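PDB 5M6G: beta-glucosidase from Saccharopolyspora erythraea D, which probably hydrolyses terminal, non-reducing beta-D-glucosyl residues with release of beta-D-glucose, as a member of glycosyl hydrolase family 3. Local coordinates for residues P155-V158 with Q159-G162; F387-R390 with D391-P394; H401-L404 with A405-A408; V569-L573 with F574-N578. One frame throughout, in Å; residues are numbered along the deposited sequence.

Contact 1 of 4, residues P155-V158 with Q159-G162; sequences PDLV and QRIG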
loop_
_atom_site.group_PDB
_atom_site.type_symbol
_atom_site.label_atom_id
_atom_site.label_comp_id
_atom_site.label_asym_id
_atom_site.label_seq_id
_atom_site.Cartn_x
_atom_site.Cartn_y
_atom_site.Cartn_z
ATOM N N PRO A 155 1.537 -16.076 -4.122
ATOM C CA PRO A 155 0.232 -15.460 -3.804
ATOM C C PRO A 155 -0.378 -15.956 -2.510
ATOM O O PRO A 155 -1.115 -15.210 -1.847
ATOM C CB PRO A 155 -0.648 -15.841 -5.005
ATOM C CG PRO A 155 0.311 -16.266 -6.084
ATOM C CD PRO A 155 1.522 -16.806 -5.399
ATOM N N ASP A 156 -0.136 -17.210 -2.147
ATOM C CA ASP A 156 -0.698 -17.714 -0.901
ATOM C C ASP A 156 -0.128 -16.959 0.294
ATOM O O ASP A 156 -0.857 -16.623 1.238
ATOM C CB ASP A 156 -0.433 -19.210 -0.784
ATOM C CG ASP A 156 -1.253 -19.847 0.300
ATOM O OD1 ASP A 156 -2.485 -19.960 0.110
ATOM O OD2 ASP A 156 -0.675 -20.226 1.336
ATOM N N LEU A 157 1.173 -16.662 0.252
ATOM C CA LEU A 157 1.804 -15.864 1.298
ATOM C C LEU A 157 1.195 -14.471 1.386
ATOM O O LEU A 157 0.971 -13.949 2.484
ATOM C CB LEU A 157 3.303 -15.758 1.024
ATOM C CG LEU A 157 4.117 -14.866 1.961
ATOM C CD1 LEU A 157 4.241 -15.543 3.317
ATOM C CD2 LEU A 157 5.500 -14.588 1.343
ATOM N N VAL A 158 0.946 -13.842 0.237
ATOM C CA VAL A 158 0.356 -12.506 0.235
ATOM C C VAL A 158 -1.052 -12.552 0.816
ATOM O O VAL A 158 -1.465 -11.656 1.566
ATOM C CB VAL A 158 0.391 -11.926 -1.194
ATOM C CG1 VAL A 158 -0.581 -10.743 -1.363
ATOM C CG2 VAL A 158 1.830 -11.531 -1.548
ATOM N N GLN A 159 -1.792 -13.620 0.515
ATOM C CA GLN A 159 -3.112 -13.802 1.108
ATOM C C GLN A 159 -3.022 -13.929 2.630
ATOM O O GLN A 159 -3.791 -13.288 3.357
ATOM C CB GLN A 159 -3.792 -15.025 0.485
ATOM C CG GLN A 159 -5.137 -15.395 1.103
ATOM C CD GLN A 159 -5.840 -16.502 0.333
ATOM O OE1 GLN A 159 -5.667 -16.635 -0.876
ATOM N NE2 GLN A 159 -6.626 -17.306 1.035
ATOM N N ARG A 160 -2.066 -14.717 3.139
ATOM C CA ARG A 160 -1.927 -14.838 4.591
ATOM C C ARG A 160 -1.594 -13.496 5.225
ATOM O O ARG A 160 -2.044 -13.197 6.338
ATOM C CB ARG A 160 -0.848 -15.869 4.951
ATOM C CG ARG A 160 -1.323 -17.308 4.909
ATOM C CD ARG A 160 -0.331 -18.181 4.163
ATOM N NE ARG A 160 0.858 -18.452 4.960
ATOM C CZ ARG A 160 2.017 -18.874 4.463
ATOM N NH1 ARG A 160 2.160 -19.076 3.156
ATOM N NH2 ARG A 160 3.035 -19.092 5.283
ATOM N N ILE A 161 -0.785 -12.683 4.540
ATOM C CA ILE A 161 -0.457 -11.352 5.040
ATOM C C ILE A 161 -1.702 -10.470 5.056
ATOM O O ILE A 161 -1.928 -9.704 6.005
ATOM C CB ILE A 161 0.668 -10.736 4.190
ATOM C CG1 ILE A 161 1.979 -11.511 4.389
ATOM C CG2 ILE A 161 0.836 -9.260 4.515
ATOM C CD1 ILE A 161 3.033 -11.243 3.307
ATOM N N GLY A 162 -2.530 -10.565 4.011
ATOM C CA GLY A 162 -3.815 -9.873 4.029
ATOM C C GLY A 162 -4.658 -10.240 5.237
ATOM O O GLY A 162 -5.236 -9.367 5.896
#

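Contact 2 of 4, residues F387-R390 with D391-P394; sequences FAQR and DLLP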
loop_
_atom_site.group_PDB
_atom_site.type_symbol
_atom_site.label_atom_id
_atom_site.label_comp_id
_atom_site.label_asym_id
_atom_site.label_seq_id
_atom_site.Cartn_x
_atom_site.Cartn_y
_atom_site.Cartn_z
ATOM N N PHE A 387 -18.493 -1.804 16.967
ATOM C CA PHE A 387 -17.359 -1.334 17.749
ATOM C C PHE A 387 -16.120 -2.196 17.530
ATOM O O PHE A 387 -16.164 -3.286 16.956
ATOM C CB PHE A 387 -17.720 -1.284 19.238
ATOM C CG PHE A 387 -18.806 -0.291 19.556
ATOM C CD1 PHE A 387 -18.570 1.075 19.444
ATOM C CD2 PHE A 387 -20.055 -0.717 19.982
ATOM C CE1 PHE A 387 -19.568 1.993 19.742
ATOM C CE2 PHE A 387 -21.046 0.190 20.265
ATOM C CZ PHE A 387 -20.808 1.548 20.142
ATOM N N ALA A 388 -14.994 -1.681 18.005
ATOM C CA ALA A 388 -13.731 -2.375 17.828
ATOM C C ALA A 388 -13.761 -3.729 18.523
ATOM O O ALA A 388 -14.305 -3.875 19.618
ATOM C CB ALA A 388 -12.584 -1.520 18.368
ATOM N N GLN A 389 -13.160 -4.721 17.871
ATOM C CA GLN A 389 -13.077 -6.088 18.383
ATOM C C GLN A 389 -11.823 -6.200 19.241
ATOM O O GLN A 389 -10.760 -6.628 18.789
ATOM C CB GLN A 389 -13.020 -7.073 17.227
ATOM C CG GLN A 389 -14.329 -7.319 16.545
ATOM C CD GLN A 389 -14.098 -7.551 15.077
ATOM O OE1 GLN A 389 -14.301 -6.670 14.236
ATOM N NE2 GLN A 389 -13.559 -8.704 14.773
ATOM N N ARG A 390 -11.947 -5.807 20.504
ATOM C CA ARG A 390 -10.728 -5.717 21.298
ATOM C C ARG A 390 -10.135 -7.075 21.652
ATOM O O ARG A 390 -8.975 -7.123 22.072
ATOM C CB ARG A 390 -10.999 -4.893 22.545
ATOM C CG ARG A 390 -11.267 -3.466 22.158
ATOM C CD ARG A 390 -11.739 -2.656 23.303
ATOM N NE ARG A 390 -12.221 -1.364 22.843
ATOM C CZ ARG A 390 -11.551 -0.232 22.996
ATOM N NH1 ARG A 390 -10.363 -0.238 23.596
ATOM N NH2 ARG A 390 -12.073 0.900 22.561
ATOM N N ASP A 391 -10.879 -8.172 21.475
ATOM C CA ASP A 391 -10.283 -9.495 21.628
ATOM C C ASP A 391 -9.106 -9.710 20.686
ATOM O O ASP A 391 -8.298 -10.612 20.923
ATOM C CB ASP A 391 -11.312 -10.594 21.365
ATOM C CG ASP A 391 -12.341 -10.710 22.463
ATOM O OD1 ASP A 391 -12.079 -10.221 23.586
ATOM O OD2 ASP A 391 -13.411 -11.305 22.197
ATOM N N LEU A 392 -9.006 -8.919 19.616
ATOM C CA LEU A 392 -7.950 -9.081 18.624
ATOM C C LEU A 392 -6.727 -8.212 18.893
ATOM O O LEU A 392 -5.717 -8.363 18.194
ATOM C CB LEU A 392 -8.499 -8.769 17.227
ATOM C CG LEU A 392 -9.537 -9.747 16.669
ATOM C CD1 LEU A 392 -10.049 -9.268 15.313
ATOM C CD2 LEU A 392 -8.958 -11.154 16.556
ATOM N N LEU A 393 -6.797 -7.301 19.864
ATOM C CA LEU A 393 -5.640 -6.469 20.180
ATOM C C LEU A 393 -4.382 -7.272 20.502
ATOM O O LEU A 393 -3.284 -6.813 20.132
ATOM C CB LEU A 393 -5.987 -5.512 21.329
ATOM C CG LEU A 393 -6.881 -4.324 20.958
ATOM C CD1 LEU A 393 -7.436 -3.624 22.198
ATOM C CD2 LEU A 393 -6.131 -3.340 20.056
ATOM N N PRO A 394 -4.443 -8.441 21.157
ATOM C CA PRO A 394 -3.195 -9.199 21.378
ATOM C C PRO A 394 -2.529 -9.685 20.100
ATOM O O PRO A 394 -1.344 -10.050 20.144
ATOM C CB PRO A 394 -3.647 -10.377 22.256
ATOM C CG PRO A 394 -4.860 -9.880 22.948
ATOM C CD PRO A 394 -5.559 -9.021 21.925
#

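Contact 3 of 4, residues H401-L404 with A405-A408; sequences HREL and ARQA. With MG (magnesium ion), chain E.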
loop_
_atom_site.group_PDB
_atom_site.type_symbol
_atom_site.label_atom_id
_atom_site.label_comp_id
_atom_site.label_asym_id
_atom_site.label_seq_id
_atom_site.Cartn_x
_atom_site.Cartn_y
_atom_site.Cartn_z
ATOM N N HIS A 401 2.434 -13.187 13.784
ATOM C CA HIS A 401 2.395 -12.283 12.642
ATOM C C HIS A 401 3.791 -11.838 12.223
ATOM O O HIS A 401 4.065 -11.672 11.025
ATOM C CB HIS A 401 1.513 -11.096 12.981
ATOM C CG HIS A 401 0.065 -11.449 13.037
ATOM N ND1 HIS A 401 -0.922 -10.526 13.302
ATOM C CD2 HIS A 401 -0.561 -12.639 12.872
ATOM C CE1 HIS A 401 -2.097 -11.131 13.289
ATOM N NE2 HIS A 401 -1.907 -12.410 13.015
ATOM N N ARG A 402 4.688 -11.631 13.188
ATOM C CA ARG A 402 6.054 -11.278 12.829
ATOM C C ARG A 402 6.772 -12.443 12.160
ATOM O O ARG A 402 7.622 -12.225 11.292
ATOM C CB ARG A 402 6.813 -10.791 14.064
ATOM C CG ARG A 402 6.279 -9.463 14.567
ATOM C CD ARG A 402 7.139 -8.883 15.664
ATOM N NE ARG A 402 6.488 -7.730 16.277
ATOM C CZ ARG A 402 6.632 -6.475 15.864
ATOM N NH1 ARG A 402 7.410 -6.201 14.826
ATOM N NH2 ARG A 402 6.001 -5.491 16.495
ATOM N N GLU A 403 6.428 -13.682 12.525
ATOM C CA GLU A 403 7.003 -14.839 11.845
ATOM C C GLU A 403 6.550 -14.897 10.391
ATOM O O GLU A 403 7.339 -15.229 9.492
ATOM C CB GLU A 403 6.615 -16.125 12.583
ATOM C CG GLU A 403 7.156 -17.414 11.973
ATOM C CD GLU A 403 8.670 -17.383 11.759
ATOM O OE1 GLU A 403 9.396 -16.745 12.555
ATOM O OE2 GLU A 403 9.164 -17.977 10.773
ATOM N N LEU A 404 5.274 -14.601 10.144
ATOM C CA LEU A 404 4.775 -14.518 8.776
ATOM C C LEU A 404 5.503 -13.431 8.002
ATOM O O LEU A 404 5.867 -13.618 6.835
ATOM C CB LEU A 404 3.268 -14.246 8.792
ATOM C CG LEU A 404 2.536 -14.008 7.471
ATOM C CD1 LEU A 404 2.631 -15.248 6.622
ATOM C CD2 LEU A 404 1.077 -13.658 7.742
ATOM N N ALA A 405 5.719 -12.280 8.642
ATOM C CA ALA A 405 6.411 -11.188 7.978
ATOM C C ALA A 405 7.848 -11.573 7.659
ATOM O O ALA A 405 8.341 -11.300 6.562
ATOM C CB ALA A 405 6.377 -9.942 8.855
ATOM N N ARG A 406 8.533 -12.199 8.620
ATOM C CA ARG A 406 9.894 -12.671 8.393
ATOM C C ARG A 406 9.957 -13.635 7.214
ATOM O O ARG A 406 10.921 -13.620 6.434
ATOM C CB ARG A 406 10.408 -13.339 9.673
ATOM C CG ARG A 406 11.866 -13.762 9.630
ATOM C CD ARG A 406 12.282 -14.394 10.951
ATOM N NE ARG A 406 13.658 -14.890 10.888
ATOM C CZ ARG A 406 14.255 -15.572 11.863
ATOM N NH1 ARG A 406 13.594 -15.843 12.974
ATOM N NH2 ARG A 406 15.507 -15.997 11.722
ATOM N N GLN A 407 8.952 -14.499 7.079
ATOM C CA GLN A 407 8.945 -15.410 5.946
ATOM C C GLN A 407 8.795 -14.635 4.640
ATOM O O GLN A 407 9.420 -14.980 3.629
ATOM C CB GLN A 407 7.837 -16.457 6.121
ATOM C CG GLN A 407 7.768 -17.497 4.987
ATOM C CD GLN A 407 9.011 -18.382 4.911
ATOM O OE1 GLN A 407 9.710 -18.581 5.908
ATOM N NE2 GLN A 407 9.285 -18.920 3.725
ATOM N N ALA A 408 8.015 -13.548 4.659
ATOM C CA ALA A 408 7.885 -12.717 3.464
ATOM C C ALA A 408 9.184 -11.977 3.166
ATOM O O ALA A 408 9.571 -11.839 1.999
ATOM C CB ALA A 408 6.729 -11.729 3.631
HETATM MG MG MG E . -3.391 -14.001 13.191
HETATM O O HOH W 1 -3.268 -14.214 15.112
HETATM O O HOH W 2 -1.898 -15.416 12.674
HETATM O O HOH W 3 -3.431 -14.099 10.963
HETATM O O HOH W 4 -4.813 -15.802 13.040
#

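Contact 4 of 4, residues V569-L573 with F574-N578; sequences VADVL and FGDHN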
loop_
_atom_site.group_PDB
_atom_site.type_symbol
_atom_site.label_atom_id
_atom_site.label_comp_id
_atom_site.label_asym_id
_atom_site.label_seq_id
_atom_site.Cartn_x
_atom_site.Cartn_y
_atom_site.Cartn_z
ATOM N N VAL A 569 16.484 -10.893 6.229
ATOM C CA VAL A 569 17.598 -10.633 5.326
ATOM C C VAL A 569 18.788 -11.506 5.693
ATOM O O VAL A 569 19.407 -12.135 4.824
ATOM C CB VAL A 569 17.969 -9.141 5.346
ATOM C CG1 VAL A 569 19.145 -8.891 4.413
ATOM C CG2 VAL A 569 16.757 -8.299 4.928
ATOM N N ALA A 570 19.132 -11.547 6.985
ATOM C CA ALA A 570 20.224 -12.404 7.433
ATOM C C ALA A 570 19.926 -13.866 7.164
ATOM O O ALA A 570 20.848 -14.642 6.901
ATOM C CB ALA A 570 20.494 -12.196 8.924
ATOM N N ASP A 571 18.651 -14.267 7.246
ATOM C CA ASP A 571 18.287 -15.644 6.923
ATOM C C ASP A 571 18.812 -16.045 5.549
ATOM O O ASP A 571 19.313 -17.164 5.365
ATOM C CB ASP A 571 16.772 -15.817 6.974
ATOM C CG ASP A 571 16.224 -15.755 8.387
ATOM O OD1 ASP A 571 17.017 -15.857 9.346
ATOM O OD2 ASP A 571 14.993 -15.598 8.533
ATOM N N VAL A 572 18.719 -15.139 4.577
ATOM C CA VAL A 572 19.192 -15.438 3.228
ATOM C C VAL A 572 20.711 -15.315 3.148
ATOM O O VAL A 572 21.387 -16.188 2.592
ATOM C CB VAL A 572 18.485 -14.518 2.216
ATOM C CG1 VAL A 572 19.041 -14.716 0.818
ATOM C CG2 VAL A 572 16.981 -14.777 2.244
ATOM N N LEU A 573 21.264 -14.233 3.712
ATOM C CA LEU A 573 22.708 -14.005 3.683
ATOM C C LEU A 573 23.492 -15.191 4.238
ATOM O O LEU A 573 24.589 -15.498 3.754
ATOM C CB LEU A 573 23.056 -12.732 4.464
ATOM C CG LEU A 573 22.740 -11.366 3.828
ATOM C CD1 LEU A 573 22.983 -10.254 4.826
ATOM C CD2 LEU A 573 23.563 -11.134 2.546
ATOM N N PHE A 574 22.952 -15.865 5.253
ATOM C CA PHE A 574 23.657 -16.953 5.930
ATOM C C PHE A 574 23.146 -18.330 5.525
ATOM O O PHE A 574 23.509 -19.326 6.159
ATOM C CB PHE A 574 23.574 -16.767 7.449
ATOM C CG PHE A 574 24.432 -15.641 7.941
ATOM C CD1 PHE A 574 23.961 -14.343 7.940
ATOM C CD2 PHE A 574 25.741 -15.873 8.333
ATOM C CE1 PHE A 574 24.759 -13.296 8.357
ATOM C CE2 PHE A 574 26.546 -14.835 8.753
ATOM C CZ PHE A 574 26.057 -13.541 8.763
ATOM N N GLY A 575 22.308 -18.404 4.494
ATOM C CA GLY A 575 21.894 -19.670 3.928
ATOM C C GLY A 575 20.828 -20.422 4.688
ATOM O O GLY A 575 20.573 -21.585 4.358
ATOM N N ASP A 576 20.206 -19.811 5.704
ATOM C CA ASP A 576 19.033 -20.431 6.319
ATOM C C ASP A 576 17.856 -20.491 5.347
ATOM O O ASP A 576 17.063 -21.439 5.392
ATOM C CB ASP A 576 18.648 -19.685 7.602
ATOM C CG ASP A 576 19.665 -19.887 8.709
ATOM O OD1 ASP A 576 20.268 -20.977 8.749
ATOM O OD2 ASP A 576 19.872 -18.962 9.526
ATOM N N HIS A 577 17.732 -19.505 4.461
ATOM C CA HIS A 577 16.767 -19.531 3.365
ATOM C C HIS A 577 17.545 -19.431 2.058
ATOM O O HIS A 577 18.164 -18.400 1.780
ATOM C CB HIS A 577 15.754 -18.386 3.492
ATOM C CG HIS A 577 14.719 -18.380 2.415
ATOM N ND1 HIS A 577 13.613 -19.199 2.445
ATOM C CD2 HIS A 577 14.642 -17.685 1.254
ATOM C CE1 HIS A 577 12.882 -18.992 1.364
ATOM N NE2 HIS A 577 13.486 -18.080 0.622
ATOM N N ASN A 578 17.546 -20.506 1.282
ATOM C CA ASN A 578 18.104 -20.485 -0.065
ATOM C C ASN A 578 17.255 -19.540 -0.912
ATOM O O ASN A 578 16.050 -19.778 -1.056
ATOM C CB ASN A 578 18.094 -21.898 -0.642
ATOM C CG ASN A 578 18.978 -22.057 -1.873
ATOM O OD1 ASN A 578 19.504 -21.090 -2.419
ATOM N ND2 ASN A 578 19.129 -23.298 -2.322
HETATM O O HOH W 5 19.706 -16.538 10.341
#

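Contact 1 of 4, residues P155-V158 with Q159-G162
Asp156 sets its CG anti to the backbone N (chi1 -167°), swinging its carboxylate along the helix toward Arg160 one turn on. The arginine begins with CG beside its own backbone N and then kinks twice, at chi2 (133°) and chi3, which curls its guanidinium back over the preceding turn. The two groups meet in a loose salt bridge, Asp156 OD2 lying 3.6 Å from Arg160 NH1. Their planes are turned 40° apart, and the carboxylate approaches the guanidinium obliquely, not as a flat two-pronged pair. The curled chain also brings Arg160 CD within 3.5 Å of Asp156 OD2. One face of the guanidinium is covered near its rim by Leu157, whose CD1 is 4.1 Å from Arg160 NH1, so an apolar methyl and a carboxylate both limit where the charged group can lie. On its other flank Leu157 meets Ile161, with CG 4.0 Å from Ile161 CD1. Beneath the side chains, four successive i to i+4 backbone hydrogen bonds run from Gln159 N to Pro155 O through Gly162 N to Val158 O, the last at 2.9 Å. Just ahead of them Asn154 OD1 accepts the Leu157 N-H. Leu157 and Ile161 both pack on Ala408 of helix 399-412, while Val158 turns to helices 146-152 and 209-215. The arrangement is that of the first turns of an amphipathic alpha helix, 155-170, carrying an i to i+4 salt bridge on its solvent side and aliphatic side chains on its buried ones, within the N-terminal family 3 domain of the TIM-barrel clan.

Contact 2 of 4, residues F387-R390 with D391-P394
Gln389 and Leu392 extend together in one direction, with the amide nitrogen NE2 of Gln389 3.6 Å from Leu392 CD1. Arg390 and Leu393 repeat the arrangement one residue later. Here the aliphatic stem of the arginine does the touching: its CB is 3.8 Å from Leu393 CD1, and its CG is equally near that methyl. Leu393 sets its CG anti to the carbonyl carbon (chi1 -75°), which directs CD1 back to the arginine stem. Both pairs are spaced by i to i+3 backbone hydrogen bonds, Leu392 N to Gln389 O at 3.0 Å and Leu393 N to Arg390 O at 3.1 Å. In each the donor stands well above the plane of the carbonyl, consistent with the tighter 3-10 winding. Farther out, the extended Arg390 chain carries its guanidinium to helix 101-116, where NH2 forms salt bridges with both Asp106 and Asp109. Leu392 rests on Ala170 and Ala171, Leu393 on Ala171 and Pro101, and Gln389 NE2 has a weak hydrogen bond to Pro223 O. With an alanine in place of Leu393, the packing of CD1 on Arg390 CB and CG would probably be lost, with a gap opening toward Pro101 and Ala171. The nearest atoms of the Gln389 side chain and a bound magnesium ion are about 4 Å apart, as are those of the side chains of Leu392 and the magnesium ligand Glu167. The backbone makes an inverse gamma turn centred on Gln389 and then winds into a short 3-10 segment, part of the surface connection between helices 363-379 and 399-412.

Contact 3 of 4, residues H401-L404 with A405-A408
Glu403 and Arg406 are neighbours on the helix but do not close a salt bridge: Glu403 OE1 stays 4.3 Å from Arg406 NH1, and their planes are 63° apart. Their conformations explain the miss. Glu403 bends at chi2 (53°) and folds beside the helix, where OE2 has a long, weak ion pair with Arg410, whereas Arg406 runs fully extended from CG to NE and delivers NE to Asp571. Gln407 also bends at chi2, its amide reaching Arg410 and Glu411. On the apolar flank Leu404 packs against Leu157 and Ala164 of helix 155-170. Backbone hydrogen bonds one turn apart join the segments, the first from Ala405 N to His401 O (3.0 Å), the last from Ala408 N to Leu404 O (3.1 Å). His401 holds CG beside its backbone N (chi1 -71°), and from there the ring places NE2 on magnesium at 2.2 Å. The other ring nitrogen, ND1, is hydrogen-bonded to Glu168 OE2, a second-shell contact that fixes the ring's rotation. Four waters and Glu167 OE1 complete a six-ligand, largely hydrated magnesium site bridging helices 155-170 and 399-412.

Contact 4 of 4, residues V569-L573 with F574-N578
Ala570 and Phe574 meet at the C-terminal end of helix 567-573 in the C-terminal family 3 domain, where the chain leaves helical geometry at Phe574 and turns through Gly575 with positive phi. Gly575 N is hydrogen-bonded to Val572 O (3.1 Å) from well above the carbonyl plane. Phe574 presents its ring edge to the last turn: Ala570 O lies in the ring plane, 3.3 Å from Phe574 CD1. The same carbonyl accepts the Phe574 N-H. Phe574 CG stands beside its backbone N (chi1 -72°), which folds the ring back along the helix and brings CD1 to 4.2 Å from Ala570 CB. Beyond, the ring packs on Ile469 and Ala472 of helix 465-472. An alanine in its place would probably open a gap against that helix and leave Ile469 without its aromatic neighbour. Val572 flanks His577, its CG2 at the edge of the imidazole, 3.9 Å from His577 CD2. Their backbones also touch, through a CA-H...O contact of 3.5 Å from Val572 CA to His577 O. His577 N is hydrogen-bonded to Asp571 O at 3.0 Å, while its NE2 reaches Thr580. Asp571 and Asp576 bring like charges close, probably eased by Arg406 and Arg410 at Asp571 and by Lys426 at Asp576. Between the carboxylates one water donates both its hydrogens, to Asp571 OD1 at 2.9 Å and to Asp576 OD2 at 2.6 Å.

All four contacts are local, but their settings differ. Contact 4 is buried and contact 2 lies at the surface; contacts 1 and 3 are partly buried on neighbouring helices, 155-170 and 399-412, which touch through Leu157 and Ile161 against Leu404 and Ala408. From contact 3 the chain of contacts continues into contact 4 by charge: Arg406 NE meets Asp571 OD2 at 2.8 Å, tying helix 399-412 to the C-terminal domain. Contact 2 touches none of the others, its centre about 22 Å from that of contact 1. Regular i to i+4 bonding unites contacts 1 and 3, tighter 3-10 winding sets off contact 2, and contact 4 combines a helix end with a bridging water.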